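PDB 5WAB: putative beta-glucosidase from Bifidobacterium adolescentis, which hydrolyses beta-glucosidic linkages as a family 3 glycoside hydrolase and may also release arabinopyranose from the ginsenoside Rb2. Local coordinates for residues 467-472 / 478-483. Residues are numbered along the deposited sequence; the frame is centred on the assembly and turned at random.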
loop_
_atom_site.group_PDB
_atom_site.type_symbol
_atom_site.label_atom_id
_atom_site.label_comp_id
_atom_site.label_asym_id
_atom_site.label_seq_id
_atom_site.Cartn_x
_atom_site.Cartn_y
_atom_site.Cartn_z
ATOM N N LEU A 467 13.051 3.433 -16.114
ATOM C CA LEU A 467 11.698 3.750 -15.691
ATOM C C LEU A 467 11.139 2.538 -14.957
ATOM O O LEU A 467 11.014 1.459 -15.543
ATOM C CB LEU A 467 10.829 4.126 -16.891
ATOM C CG LEU A 467 9.450 4.691 -16.564
ATOM C CD1 LEU A 467 9.596 6.002 -15.813
ATOM C CD2 LEU A 467 8.670 4.898 -17.845
ATOM N N GLU A 468 10.860 2.703 -13.667
ATOM C CA GLU A 468 10.239 1.655 -12.860
ATOM C C GLU A 468 8.724 1.825 -12.943
ATOM O O GLU A 468 8.159 2.744 -12.339
ATOM C CB GLU A 468 10.741 1.719 -11.419
ATOM C CG GLU A 468 9.961 0.875 -10.413
ATOM C CD GLU A 468 9.929 -0.610 -10.741
ATOM O OE1 GLU A 468 9.136 -1.014 -11.618
ATOM O OE2 GLU A 468 10.686 -1.377 -10.107
ATOM N N SER A 469 8.066 0.944 -13.696
ATOM C CA SER A 469 6.638 1.062 -13.956
ATOM C C SER A 469 5.801 0.071 -13.159
ATOM O O SER A 469 4.581 0.031 -13.348
ATOM C CB SER A 469 6.352 0.886 -15.453
ATOM O OG SER A 469 6.761 -0.387 -15.917
ATOM N N TRP A 470 6.424 -0.719 -12.280
ATOM C CA TRP A 470 5.740 -1.673 -11.412
ATOM C C TRP A 470 4.724 -2.519 -12.166
ATOM O O TRP A 470 5.068 -3.202 -13.136
ATOM C CB TRP A 470 5.048 -0.937 -10.263
ATOM C CG TRP A 470 5.973 -0.114 -9.430
ATOM C CD1 TRP A 470 6.076 1.243 -9.425
ATOM C CD2 TRP A 470 6.923 -0.593 -8.468
ATOM N NE1 TRP A 470 7.032 1.641 -8.522
ATOM C CE2 TRP A 470 7.566 0.533 -7.921
ATOM C CE3 TRP A 470 7.294 -1.866 -8.019
ATOM C CZ2 TRP A 470 8.561 0.431 -6.948
ATOM C CZ3 TRP A 470 8.279 -1.969 -7.054
ATOM C CH2 TRP A 470 8.903 -0.825 -6.529
ATOM N N LEU A 471 3.472 -2.477 -11.714
ATOM C CA LEU A 471 2.338 -3.055 -12.424
ATOM C C LEU A 471 1.329 -1.943 -12.670
ATOM O O LEU A 471 0.913 -1.259 -11.730
ATOM C CB LEU A 471 1.699 -4.207 -11.633
ATOM C CG LEU A 471 2.575 -5.442 -11.373
ATOM C CD1 LEU A 471 1.840 -6.478 -10.526
ATOM C CD2 LEU A 471 3.047 -6.062 -12.679
ATOM N N LEU A 472 0.936 -1.768 -13.931
ATOM C CA LEU A 472 0.196 -0.588 -14.359
ATOM C C LEU A 472 -1.291 -0.834 -14.581
ATOM O O LEU A 472 -2.033 0.132 -14.779
ATOM C CB LEU A 472 0.811 -0.030 -15.647
ATOM C CG LEU A 472 2.243 0.495 -15.533
ATOM C CD1 LEU A 472 2.803 0.800 -16.908
ATOM C CD2 LEU A 472 2.290 1.733 -14.658
ATOM N N PRO A 478 -1.062 2.650 -23.201
ATOM C CA PRO A 478 -1.150 4.091 -23.489
ATOM C C PRO A 478 -0.384 4.952 -22.501
ATOM O O PRO A 478 0.208 5.963 -22.896
ATOM C CB PRO A 478 -2.659 4.364 -23.429
ATOM C CG PRO A 478 -3.291 3.049 -23.731
ATOM C CD PRO A 478 -2.391 2.022 -23.114
ATOM N N ALA A 479 -0.371 4.571 -21.221
ATOM C CA ALA A 479 0.320 5.375 -20.220
ATOM C C ALA A 479 1.821 5.401 -20.474
ATOM O O ALA A 479 2.467 6.444 -20.315
ATOM C CB ALA A 479 0.020 4.834 -18.825
ATOM N N LEU A 480 2.394 4.259 -20.857
ATOM C CA LEU A 480 3.820 4.205 -21.159
ATOM C C LEU A 480 4.163 5.088 -22.352
ATOM O O LEU A 480 5.188 5.781 -22.350
ATOM C CB LEU A 480 4.238 2.757 -21.418
ATOM C CG LEU A 480 4.305 1.837 -20.194
ATOM C CD1 LEU A 480 4.459 0.380 -20.622
ATOM C CD2 LEU A 480 5.428 2.256 -19.255
ATOM N N ALA A 481 3.312 5.084 -23.380
ATOM C CA ALA A 481 3.564 5.919 -24.547
ATOM C C ALA A 481 3.552 7.397 -24.182
ATOM O O ALA A 481 4.397 8.169 -24.654
ATOM C CB ALA A 481 2.529 5.628 -25.632
ATOM N N ASP A 482 2.611 7.804 -23.327
ATOM C CA ASP A 482 2.500 9.210 -22.944
ATOM C C ASP A 482 3.713 9.677 -22.147
ATOM O O ASP A 482 4.167 10.816 -22.308
ATOM C CB ASP A 482 1.218 9.426 -22.142
ATOM C CG ASP A 482 -0.029 9.296 -22.988
ATOM O OD1 ASP A 482 0.099 9.127 -24.220
ATOM O OD2 ASP A 482 -1.139 9.353 -22.418
ATOM N N VAL A 483 4.257 8.819 -21.289
ATOM C CA VAL A 483 5.396 9.218 -20.473
ATOM C C VAL A 483 6.686 9.156 -21.279
ATOM O O VAL A 483 7.473 10.109 -21.298
ATOM C CB VAL A 483 5.480 8.343 -19.209
ATOM C CG1 VAL A 483 6.788 8.600 -18.478
ATOM C CG2 VAL A 483 4.288 8.612 -18.295
#
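Across the gap between the strand-end loop and the helix, S469 and L480 come closest, with CA atoms 8.3 Å apart. L467 and E468 end the strand 465-468, and the chain then runs on as a loop to L472. Residues 478-483 belong to the helix 476-484, reached after a short connection. No hydrogen bond joins the segments; the contact is made by apolar side chains.

L480 is the central residue, touching L467, S469 and L472. Its CG lies anti to the carbonyl carbon (chi1 -73°). CD1 continues the extended chain, and the other branch, CD2, turns to S469 and L472. L472 sends CD1 against the branch point of L480, 3.8 Å from L480 CG, and the two leucines meet at a slant. L480 CD2 also lies 4.1 Å from S469 CB. At the strand end, L467 CD2 packs 4.2 Å from V483 CG1, about one turn after L480 on the helix, and more loosely against L480 CD2. All these residues are buried. The hydroxyl of S469 is satisfied by L448 O on the neighbouring strand 444-449.

On the far side of the loop, E468 OE1 accepts a bond from W470 N, 2.8 Å long, on its anti side and 30° out of the carboxylate plane. This links the strand end to the loop. E468 OE2 is held by N450 ND2, and E468 CG lies over one face of the W470 ring.

L480 also touches V447 of strand 444-449, placing the helix against the sheet. Such a strand, loop and helix are characteristic of the alpha/beta sandwich in the C-terminal domain of GH3 enzymes.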